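Local coordinates for heat shock protein, putative (Plasmodium falciparum, PDB 1Y6Z) that is the middle domain of a putative Hsp90-family chaperone, which as a whole probably binds unfolded proteins and uses ATP hydrolysis to help them fold, at residues Lys159-Ala173 against Ile238-Lys252. Sequence-based numbering, arbitrary orientation.
Sequences KIGVVEDKENQEEIA and IDEFCLSSLTVNKYK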
ATOM      1  N   LYS B 159      10.593  14.154   0.386  1.00 24.17           N
ATOM      2  CA  LYS B 159      11.099  14.538   1.737  1.00 22.39           C
ATOM      3  C   LYS B 159      10.167  15.534   2.339  1.00 23.22           C
ATOM      4  O   LYS B 159       9.807  15.402   3.497  1.00 20.62           O
ATOM      5  CB  LYS B 159      12.532  15.054   1.661  1.00 22.93           C
ATOM      6  CG  LYS B 159      13.564  13.930   1.543  1.00 25.13           C
ATOM      7  CD  LYS B 159      14.931  14.492   1.101  1.00 27.36           C
ATOM      8  CE  LYS B 159      15.897  13.402   0.698  1.00 30.03           C
ATOM      9  NZ  LYS B 159      17.027  14.112  -0.078  1.00 30.99           N
ATOM     10  N   ILE B 160       9.701  16.492   1.517  1.00 24.07           N
ATOM     11  CA  ILE B 160       8.657  17.456   1.957  1.00 24.54           C
ATOM     12  C   ILE B 160       7.330  16.735   2.250  1.00 23.80           C
ATOM     13  O   ILE B 160       6.658  17.058   3.228  1.00 24.75           O
ATOM     14  CB  ILE B 160       8.479  18.592   0.946  1.00 25.13           C
ATOM     15  CG1 ILE B 160       9.693  19.528   0.990  1.00 27.98           C
ATOM     16  CG2 ILE B 160       7.164  19.435   1.210  1.00 26.81           C
ATOM     17  CD1 ILE B 160       9.913  20.164  -0.360  1.00 37.08           C
ATOM     18  N   GLY B 161       6.971  15.762   1.415  1.00 22.52           N
ATOM     19  CA  GLY B 161       5.786  14.933   1.694  1.00 22.31           C
ATOM     20  C   GLY B 161       5.798  14.280   3.082  1.00 22.47           C
ATOM     21  O   GLY B 161       4.766  14.269   3.783  1.00 23.49           O
ATOM     22  N   VAL B 162       6.950  13.727   3.449  1.00 24.08           N
ATOM     23  CA  VAL B 162       7.182  13.147   4.802  1.00 26.90           C
ATOM     24  C   VAL B 162       6.894  14.182   5.926  1.00 27.99           C
ATOM     25  O   VAL B 162       6.266  13.847   6.971  1.00 27.89           O
ATOM     26  CB  VAL B 162       8.625  12.592   4.953  1.00 27.03           C
ATOM     27  CG1 VAL B 162       8.903  12.201   6.429  1.00 30.27           C
ATOM     28  CG2 VAL B 162       8.889  11.412   3.989  1.00 26.33           C
ATOM     29  N   VAL B 163       7.376  15.414   5.727  1.00 28.20           N
ATOM     30  CA  VAL B 163       7.090  16.549   6.643  1.00 29.72           C
ATOM     31  C   VAL B 163       5.606  16.911   6.628  1.00 30.68           C
ATOM     32  O   VAL B 163       4.945  17.023   7.693  1.00 29.59           O
ATOM     33  CB  VAL B 163       7.958  17.811   6.243  1.00 29.24           C
ATOM     34  CG1 VAL B 163       7.706  19.026   7.179  1.00 32.91           C
ATOM     35  CG2 VAL B 163       9.424  17.455   6.210  1.00 31.74           C
ATOM     36  N   GLU B 164       5.042  17.071   5.413  1.00 29.97           N
ATOM     37  CA  GLU B 164       3.720  17.729   5.253  1.00 30.18           C
ATOM     38  C   GLU B 164       2.498  16.880   5.054  1.00 29.76           C
ATOM     39  O   GLU B 164       1.382  17.348   5.245  1.00 32.04           O
ATOM     40  CB  GLU B 164       3.767  18.784   4.131  1.00 28.68           C
ATOM     41  CG  GLU B 164       4.845  19.794   4.352  1.00 30.59           C
ATOM     42  CD  GLU B 164       4.890  20.883   3.329  1.00 33.06           C
ATOM     43  OE1 GLU B 164       4.140  20.829   2.319  1.00 34.05           O
ATOM     44  OE2 GLU B 164       5.739  21.776   3.515  1.00 36.48           O
ATOM     45  N   ASP B 165       2.669  15.629   4.696  1.00 29.78           N
ATOM     46  CA  ASP B 165       1.502  14.840   4.344  1.00 30.28           C
ATOM     47  C   ASP B 165       1.281  13.808   5.484  1.00 30.15           C
ATOM     48  O   ASP B 165       1.700  12.648   5.396  1.00 31.20           O
ATOM     49  CB  ASP B 165       1.661  14.210   2.936  1.00 29.20           C
ATOM     50  CG  ASP B 165       0.458  13.332   2.538  1.00 30.53           C
ATOM     51  OD1 ASP B 165      -0.310  12.946   3.440  1.00 31.10           O
ATOM     52  OD2 ASP B 165       0.283  13.012   1.351  1.00 30.39           O
ATOM     53  N   LYS B 166       0.629  14.275   6.541  1.00 30.70           N
ATOM     54  CA  LYS B 166       0.411  13.472   7.749  1.00 31.16           C
ATOM     55  C   LYS B 166      -0.086  12.046   7.458  1.00 29.54           C
ATOM     56  O   LYS B 166       0.502  11.057   7.925  1.00 29.41           O
ATOM     57  CB  LYS B 166      -0.557  14.211   8.705  1.00 31.31           C
ATOM     58  CG  LYS B 166      -0.843  13.433  10.026  1.00 33.74           C
ATOM     59  CD  LYS B 166       0.395  12.928  10.673  1.00 36.20           C
ATOM     60  CE  LYS B 166       0.235  12.685  12.163  1.00 42.17           C
ATOM     61  NZ  LYS B 166       1.522  12.154  12.719  1.00 43.14           N
ATOM     62  N   GLU B 167      -1.128  11.967   6.646  1.00 30.68           N
ATOM     63  CA  GLU B 167      -1.883  10.747   6.401  1.00 29.22           C
ATOM     64  C   GLU B 167      -1.057   9.731   5.626  1.00 28.60           C
ATOM     65  O   GLU B 167      -1.212   8.541   5.825  1.00 28.56           O
ATOM     66  CB  GLU B 167      -3.200  11.017   5.629  1.00 29.32           C
ATOM     67  CG  GLU B 167      -4.257  11.906   6.299  1.00 31.83           C
ATOM     68  CD  GLU B 167      -3.834  13.335   6.570  1.00 33.20           C
ATOM     69  OE1 GLU B 167      -3.055  13.878   5.767  1.00 28.90           O
ATOM     70  OE2 GLU B 167      -4.309  13.927   7.586  1.00 29.69           O
ATOM     71  N   ASN B 168      -0.194  10.193   4.734  1.00 27.99           N
ATOM     72  CA  ASN B 168       0.636   9.278   3.949  1.00 27.21           C
ATOM     73  C   ASN B 168       2.102   9.193   4.351  1.00 27.04           C
ATOM     74  O   ASN B 168       2.881   8.563   3.675  1.00 24.80           O
ATOM     75  CB  ASN B 168       0.500   9.600   2.449  1.00 28.03           C
ATOM     76  CG  ASN B 168      -0.932   9.430   1.971  1.00 27.24           C
ATOM     77  OD1 ASN B 168      -1.486   8.348   2.037  1.00 25.32           O
ATOM     78  ND2 ASN B 168      -1.526  10.502   1.506  1.00 26.52           N
ATOM     79  N   GLN B 169       2.432   9.818   5.481  1.00 27.15           N
ATOM     80  CA  GLN B 169       3.786  10.020   5.929  1.00 28.25           C
ATOM     81  C   GLN B 169       4.609   8.711   5.897  1.00 26.03           C
ATOM     82  O   GLN B 169       5.694   8.699   5.357  1.00 24.44           O
ATOM     83  CB  GLN B 169       3.725  10.661   7.339  1.00 29.61           C
ATOM     84  CG  GLN B 169       3.671   9.617   8.466  1.00 37.61           C
ATOM     85  CD  GLN B 169       4.987   9.491   9.225  1.00 43.59           C
ATOM     86  OE1 GLN B 169       5.842  10.388   9.150  1.00 47.73           O
ATOM     87  NE2 GLN B 169       5.145   8.395   9.984  1.00 44.85           N
ATOM     88  N   GLU B 170       4.082   7.586   6.397  1.00 25.37           N
ATOM     89  CA  GLU B 170       4.920   6.361   6.468  1.00 26.62           C
ATOM     90  C   GLU B 170       5.244   5.777   5.112  1.00 26.11           C
ATOM     91  O   GLU B 170       6.391   5.357   4.839  1.00 23.97           O
ATOM     92  CB  GLU B 170       4.230   5.275   7.328  1.00 29.41           C
ATOM     93  CG  GLU B 170       5.052   3.961   7.452  1.00 29.68           C
ATOM     94  CD  GLU B 170       4.351   2.866   8.285  1.00 31.94           C
ATOM     95  OE1 GLU B 170       3.864   3.209   9.387  1.00 36.19           O
ATOM     96  OE2 GLU B 170       4.337   1.686   7.832  1.00 36.68           O
ATOM     97  N   GLU B 171       4.236   5.748   4.230  1.00 23.87           N
ATOM     98  CA  GLU B 171       4.462   5.237   2.888  1.00 24.39           C
ATOM     99  C   GLU B 171       5.487   6.088   2.122  1.00 24.08           C
ATOM    100  O   GLU B 171       6.370   5.556   1.407  1.00 23.43           O
ATOM    101  CB  GLU B 171       3.148   5.202   2.114  1.00 25.90           C
ATOM    102  CG  GLU B 171       2.298   4.008   2.422  1.00 28.54           C
ATOM    103  CD  GLU B 171       1.414   3.714   1.226  1.00 35.91           C
ATOM    104  OE1 GLU B 171       0.420   4.462   1.103  1.00 34.33           O
ATOM    105  OE2 GLU B 171       1.762   2.810   0.393  1.00 36.24           O
ATOM    106  N   ILE B 172       5.392   7.390   2.300  1.00 23.13           N
ATOM    107  CA  ILE B 172       6.332   8.279   1.588  1.00 22.75           C
ATOM    108  C   ILE B 172       7.732   8.079   2.176  1.00 22.82           C
ATOM    109  O   ILE B 172       8.710   8.084   1.439  1.00 21.19           O
ATOM    110  CB  ILE B 172       5.914   9.739   1.662  1.00 23.72           C
ATOM    111  CG1 ILE B 172       4.442   9.928   1.207  1.00 21.15           C
ATOM    112  CG2 ILE B 172       6.916  10.631   0.831  1.00 25.74           C
ATOM    113  CD1 ILE B 172       3.949  11.404   1.328  1.00 20.44           C
ATOM    114  N   ALA B 173       7.800   7.998   3.505  1.00 23.20           N
ATOM    115  CA  ALA B 173       9.044   7.800   4.273  1.00 25.02           C
ATOM    116  C   ALA B 173       9.794   6.547   3.809  1.00 24.30           C
ATOM    117  O   ALA B 173      11.037   6.536   3.747  1.00 25.13           O
ATOM    118  CB  ALA B 173       8.706   7.720   5.795  1.00 25.39           C
ATOM    119  N   ILE B 238      16.266  20.328   4.019  1.00 39.87           N
ATOM    120  CA  ILE B 238      15.186  19.381   3.581  1.00 39.78           C
ATOM    121  C   ILE B 238      15.423  17.967   4.127  1.00 37.96           C
ATOM    122  O   ILE B 238      14.491  17.423   4.724  1.00 39.20           O
ATOM    123  CB  ILE B 238      14.809  19.355   2.069  1.00 39.22           C
ATOM    124  CG1 ILE B 238      13.969  20.584   1.687  1.00 41.51           C
ATOM    125  CG2 ILE B 238      13.818  18.226   1.806  1.00 39.41           C
ATOM    126  CD1 ILE B 238      13.886  20.889   0.174  1.00 39.90           C
ATOM    127  N   ASP B 239      16.631  17.423   3.941  1.00 37.60           N
ATOM    128  CA  ASP B 239      17.075  16.187   4.634  1.00 38.17           C
ATOM    129  C   ASP B 239      16.759  16.364   6.119  1.00 38.26           C
ATOM    130  O   ASP B 239      16.125  15.509   6.771  1.00 38.67           O
ATOM    131  CB  ASP B 239      18.569  15.890   4.478  1.00 36.17           C
ATOM    132  CG  ASP B 239      18.970  15.454   3.097  1.00 38.28           C
ATOM    133  OD1 ASP B 239      18.095  15.285   2.195  1.00 41.86           O
ATOM    134  OD2 ASP B 239      20.191  15.246   2.867  1.00 35.31           O
ATOM    135  N   GLU B 240      17.174  17.516   6.641  1.00 39.36           N
ATOM    136  CA  GLU B 240      17.011  17.870   8.044  1.00 39.50           C
ATOM    137  C   GLU B 240      15.562  17.948   8.531  1.00 38.87           C
ATOM    138  O   GLU B 240      15.231  17.320   9.525  1.00 38.12           O
ATOM    139  CB  GLU B 240      17.819  19.148   8.357  1.00 40.64           C
ATOM    140  CG  GLU B 240      18.067  19.415   9.833  1.00 44.40           C
ATOM    141  CD  GLU B 240      19.049  18.436  10.456  1.00 52.62           C
ATOM    142  OE1 GLU B 240      18.709  17.869  11.529  1.00 52.92           O
ATOM    143  OE2 GLU B 240      20.156  18.235   9.873  1.00 54.81           O
ATOM    144  N   PHE B 241      14.684  18.676   7.827  1.00 38.87           N
ATOM    145  CA  PHE B 241      13.260  18.661   8.208  1.00 39.43           C
ATOM    146  C   PHE B 241      12.618  17.307   8.010  1.00 37.06           C
ATOM    147  O   PHE B 241      11.649  16.987   8.704  1.00 37.58           O
ATOM    148  CB  PHE B 241      12.423  19.684   7.451  1.00 41.35           C
ATOM    149  CG  PHE B 241      12.596  21.084   7.949  1.00 46.52           C
ATOM    150  CD1 PHE B 241      12.134  21.450   9.219  1.00 50.52           C
ATOM    151  CD2 PHE B 241      13.232  22.039   7.154  1.00 52.49           C
ATOM    152  CE1 PHE B 241      12.310  22.752   9.708  1.00 52.84           C
ATOM    153  CE2 PHE B 241      13.406  23.357   7.622  1.00 53.01           C
ATOM    154  CZ  PHE B 241      12.941  23.713   8.909  1.00 49.39           C
ATOM    155  N   CYS B 242      13.095  16.560   7.023  1.00 35.53           N
ATOM    156  CA  CYS B 242      12.511  15.250   6.745  1.00 34.70           C
ATOM    157  C   CYS B 242      12.794  14.347   7.939  1.00 34.93           C
ATOM    158  O   CYS B 242      11.888  13.771   8.561  1.00 33.14           O
ATOM    159  CB  CYS B 242      13.108  14.633   5.481  1.00 35.19           C
ATOM    160  SG  CYS B 242      12.532  12.895   5.154  1.00 32.48           S
ATOM    161  N   LEU B 243      14.080  14.245   8.231  1.00 36.13           N
ATOM    162  CA  LEU B 243      14.545  13.397   9.354  1.00 38.02           C
ATOM    163  C   LEU B 243      13.950  13.795  10.703  1.00 39.17           C
ATOM    164  O   LEU B 243      13.497  12.930  11.416  1.00 41.22           O
ATOM    165  CB  LEU B 243      16.066  13.290   9.379  1.00 36.80           C
ATOM    166  CG  LEU B 243      16.493  12.396   8.222  1.00 34.55           C
ATOM    167  CD1 LEU B 243      17.958  12.557   7.831  1.00 31.86           C
ATOM    168  CD2 LEU B 243      16.175  10.959   8.618  1.00 30.64           C
ATOM    169  N   SER B 244      13.859  15.087  10.996  1.00 41.34           N
ATOM    170  CA  SER B 244      13.206  15.560  12.241  1.00 42.43           C
ATOM    171  C   SER B 244      11.704  15.284  12.357  1.00 43.66           C
ATOM    172  O   SER B 244      11.153  15.202  13.458  1.00 43.71           O
ATOM    173  CB  SER B 244      13.440  17.058  12.408  1.00 43.18           C
ATOM    174  OG  SER B 244      12.190  17.658  12.756  1.00 44.83           O
ATOM    175  N   SER B 245      11.002  15.170  11.225  1.00 42.95           N
ATOM    176  CA  SER B 245       9.586  14.787  11.291  1.00 43.45           C
ATOM    177  C   SER B 245       9.386  13.319  11.658  1.00 43.12           C
ATOM    178  O   SER B 245       8.354  12.940  12.197  1.00 43.49           O
ATOM    179  CB  SER B 245       8.897  15.052   9.945  1.00 44.00           C
ATOM    180  OG  SER B 245       8.971  16.425   9.656  1.00 44.43           O
ATOM    181  N   LEU B 246      10.363  12.485  11.324  1.00 42.88           N
ATOM    182  CA  LEU B 246      10.309  11.086  11.717  1.00 43.25           C
ATOM    183  C   LEU B 246      10.636  11.011  13.200  1.00 44.61           C
ATOM    184  O   LEU B 246      10.155  10.121  13.901  1.00 45.32           O
ATOM    185  CB  LEU B 246      11.286  10.274  10.885  1.00 43.17           C
ATOM    186  CG  LEU B 246      10.913  10.238   9.389  1.00 39.67           C
ATOM    187  CD1 LEU B 246      12.026   9.609   8.606  1.00 36.55           C
ATOM    188  CD2 LEU B 246       9.610   9.522   9.171  1.00 38.15           C
ATOM    189  N   THR B 247      11.402  12.003  13.645  1.00 46.14           N
ATOM    190  CA  THR B 247      11.849  12.190  15.039  1.00 48.74           C
ATOM    191  C   THR B 247      10.670  12.417  15.985  1.00 49.56           C
ATOM    192  O   THR B 247      10.822  12.216  17.183  1.00 51.16           O
ATOM    193  CB  THR B 247      12.859  13.372  15.121  1.00 48.05           C
ATOM    194  OG1 THR B 247      14.196  12.906  14.948  1.00 48.88           O
ATOM    195  CG2 THR B 247      12.762  14.143  16.402  1.00 49.53           C
ATOM    196  N   VAL B 248       9.512  12.830  15.446  1.00 50.99           N
ATOM    197  CA  VAL B 248       8.308  13.065  16.262  1.00 51.10           C
ATOM    198  C   VAL B 248       7.205  11.991  16.198  1.00 51.18           C
ATOM    199  O   VAL B 248       6.673  11.629  17.231  1.00 51.44           O
ATOM    200  CB  VAL B 248       7.781  14.570  16.245  1.00 51.55           C
ATOM    201  CG1 VAL B 248       8.513  15.467  15.210  1.00 51.93           C
ATOM    202  CG2 VAL B 248       6.239  14.659  16.142  1.00 51.61           C
ATOM    203  N   ASN B 249       6.845  11.444  15.037  1.00 51.54           N
ATOM    204  CA  ASN B 249       5.945  10.256  15.129  1.00 51.54           C
ATOM    205  C   ASN B 249       6.564   8.945  14.708  1.00 50.01           C
ATOM    206  O   ASN B 249       5.847   7.970  14.423  1.00 50.23           O
ATOM    207  CB  ASN B 249       4.557  10.441  14.497  1.00 52.54           C
ATOM    208  CG  ASN B 249       3.426  10.551  15.552  1.00 55.19           C
ATOM    209  OD1 ASN B 249       3.560  11.254  16.572  1.00 58.09           O
ATOM    210  ND2 ASN B 249       2.293   9.879  15.283  1.00 57.18           N
ATOM    211  N   LYS B 250       7.899   8.935  14.704  1.00 48.39           N
ATOM    212  CA  LYS B 250       8.696   7.709  14.532  1.00 45.83           C
ATOM    213  C   LYS B 250       8.675   7.244  13.075  1.00 43.28           C
ATOM    214  O   LYS B 250       8.049   7.867  12.203  1.00 42.50           O
ATOM    215  CB  LYS B 250       8.178   6.586  15.457  1.00 46.12           C
ATOM    216  CG  LYS B 250       8.261   6.865  17.000  1.00 47.89           C
ATOM    217  CD  LYS B 250       7.760   5.636  17.745  1.00 47.00           C
ATOM    218  CE  LYS B 250       8.323   5.520  19.147  1.00 50.70           C
ATOM    219  NZ  LYS B 250       8.521   4.085  19.529  1.00 48.32           N
ATOM    220  N   TYR B 251       9.358   6.139  12.821  1.00 40.08           N
ATOM    221  CA  TYR B 251       9.282   5.472  11.532  1.00 37.35           C
ATOM    222  C   TYR B 251       9.103   4.007  11.788  1.00 36.30           C
ATOM    223  O   TYR B 251      10.041   3.321  12.219  1.00 34.95           O
ATOM    224  CB  TYR B 251      10.513   5.707  10.652  1.00 34.61           C
ATOM    225  CG  TYR B 251      10.429   4.919   9.345  1.00 33.38           C
ATOM    226  CD1 TYR B 251       9.523   5.293   8.316  1.00 29.90           C
ATOM    227  CD2 TYR B 251      11.201   3.778   9.138  1.00 30.97           C
ATOM    228  CE1 TYR B 251       9.432   4.554   7.142  1.00 25.92           C
ATOM    229  CE2 TYR B 251      11.111   3.033   7.950  1.00 27.26           C
ATOM    230  CZ  TYR B 251      10.196   3.445   6.970  1.00 27.82           C
ATOM    231  OH  TYR B 251      10.104   2.766   5.818  1.00 26.62           O
ATOM    232  N   LYS B 252       7.898   3.528  11.502  1.00 35.93           N
ATOM    233  CA  LYS B 252       7.535   2.129  11.659  1.00 36.57           C
ATOM    234  C   LYS B 252       7.899   1.689  13.079  1.00 37.78           C
ATOM    235  O   LYS B 252       8.414   0.607  13.287  1.00 38.71           O
ATOM    236  CB  LYS B 252       8.166   1.210  10.580  1.00 36.36           C
ATOM    237  CG  LYS B 252       7.677   1.453   9.124  1.00 34.20           C
ATOM    238  CD  LYS B 252       8.138   0.369   8.128  1.00 35.54           C
ATOM    239  CE  LYS B 252       7.683   0.738   6.706  1.00 38.67           C
ATOM    240  NZ  LYS B 252       8.436   0.037   5.608  1.00 39.52           N
TER
HETATM  241  O   HOH W   1       5.603   5.460  10.733  1.00 44.97           O
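Lys159 sets its CG opposite its own carbonyl carbon (chi1 -79°) and then runs out almost straight, which carries its ammonium past the first turn of 238-249 to Asp239. There Lys159 NZ meets Asp239 OD1 at 2.8 Å, nearly in line with the C-O bond, in a salt bridge; the other oxygen, OD2, takes the backbone N of Leu235, so both ends of the carboxylate are held. Lower down, Lys159 CB presses on Ile238 CG2 at 3.4 Å, a tight carbon contact, the two side chains crossing at about a right angle. One turn on, Val162 has CG1 anti to its backbone N (chi1 171°), and that methyl touches both Cys242 SG and Leu246 CD2, each at 3.9 Å. Val163, at the exposed border, lays CG2 against Phe241 O and Ser245 OG.

After the turn at Asp165, helix 169-173 continues the contact: Ala173 CB meets Leu246 CD2 and, obliquely, Tyr251 CE1 at 3.5 Å. A water links Glu170 OE1 to the backbone N of Lys252, whose CG sits 3.8 Å above the Tyr251 ring; Tyr251 OH and Lys252 NZ both reach Asp191. The helix axes of 159-164 and 238-249 pass 8.2 Å apart at 36°, a close helix-helix packing that joins the helical part of this Hsp90 middle domain to the smaller alpha/beta part, where helix 237-249 links parallel strands 231-234 and 256-258.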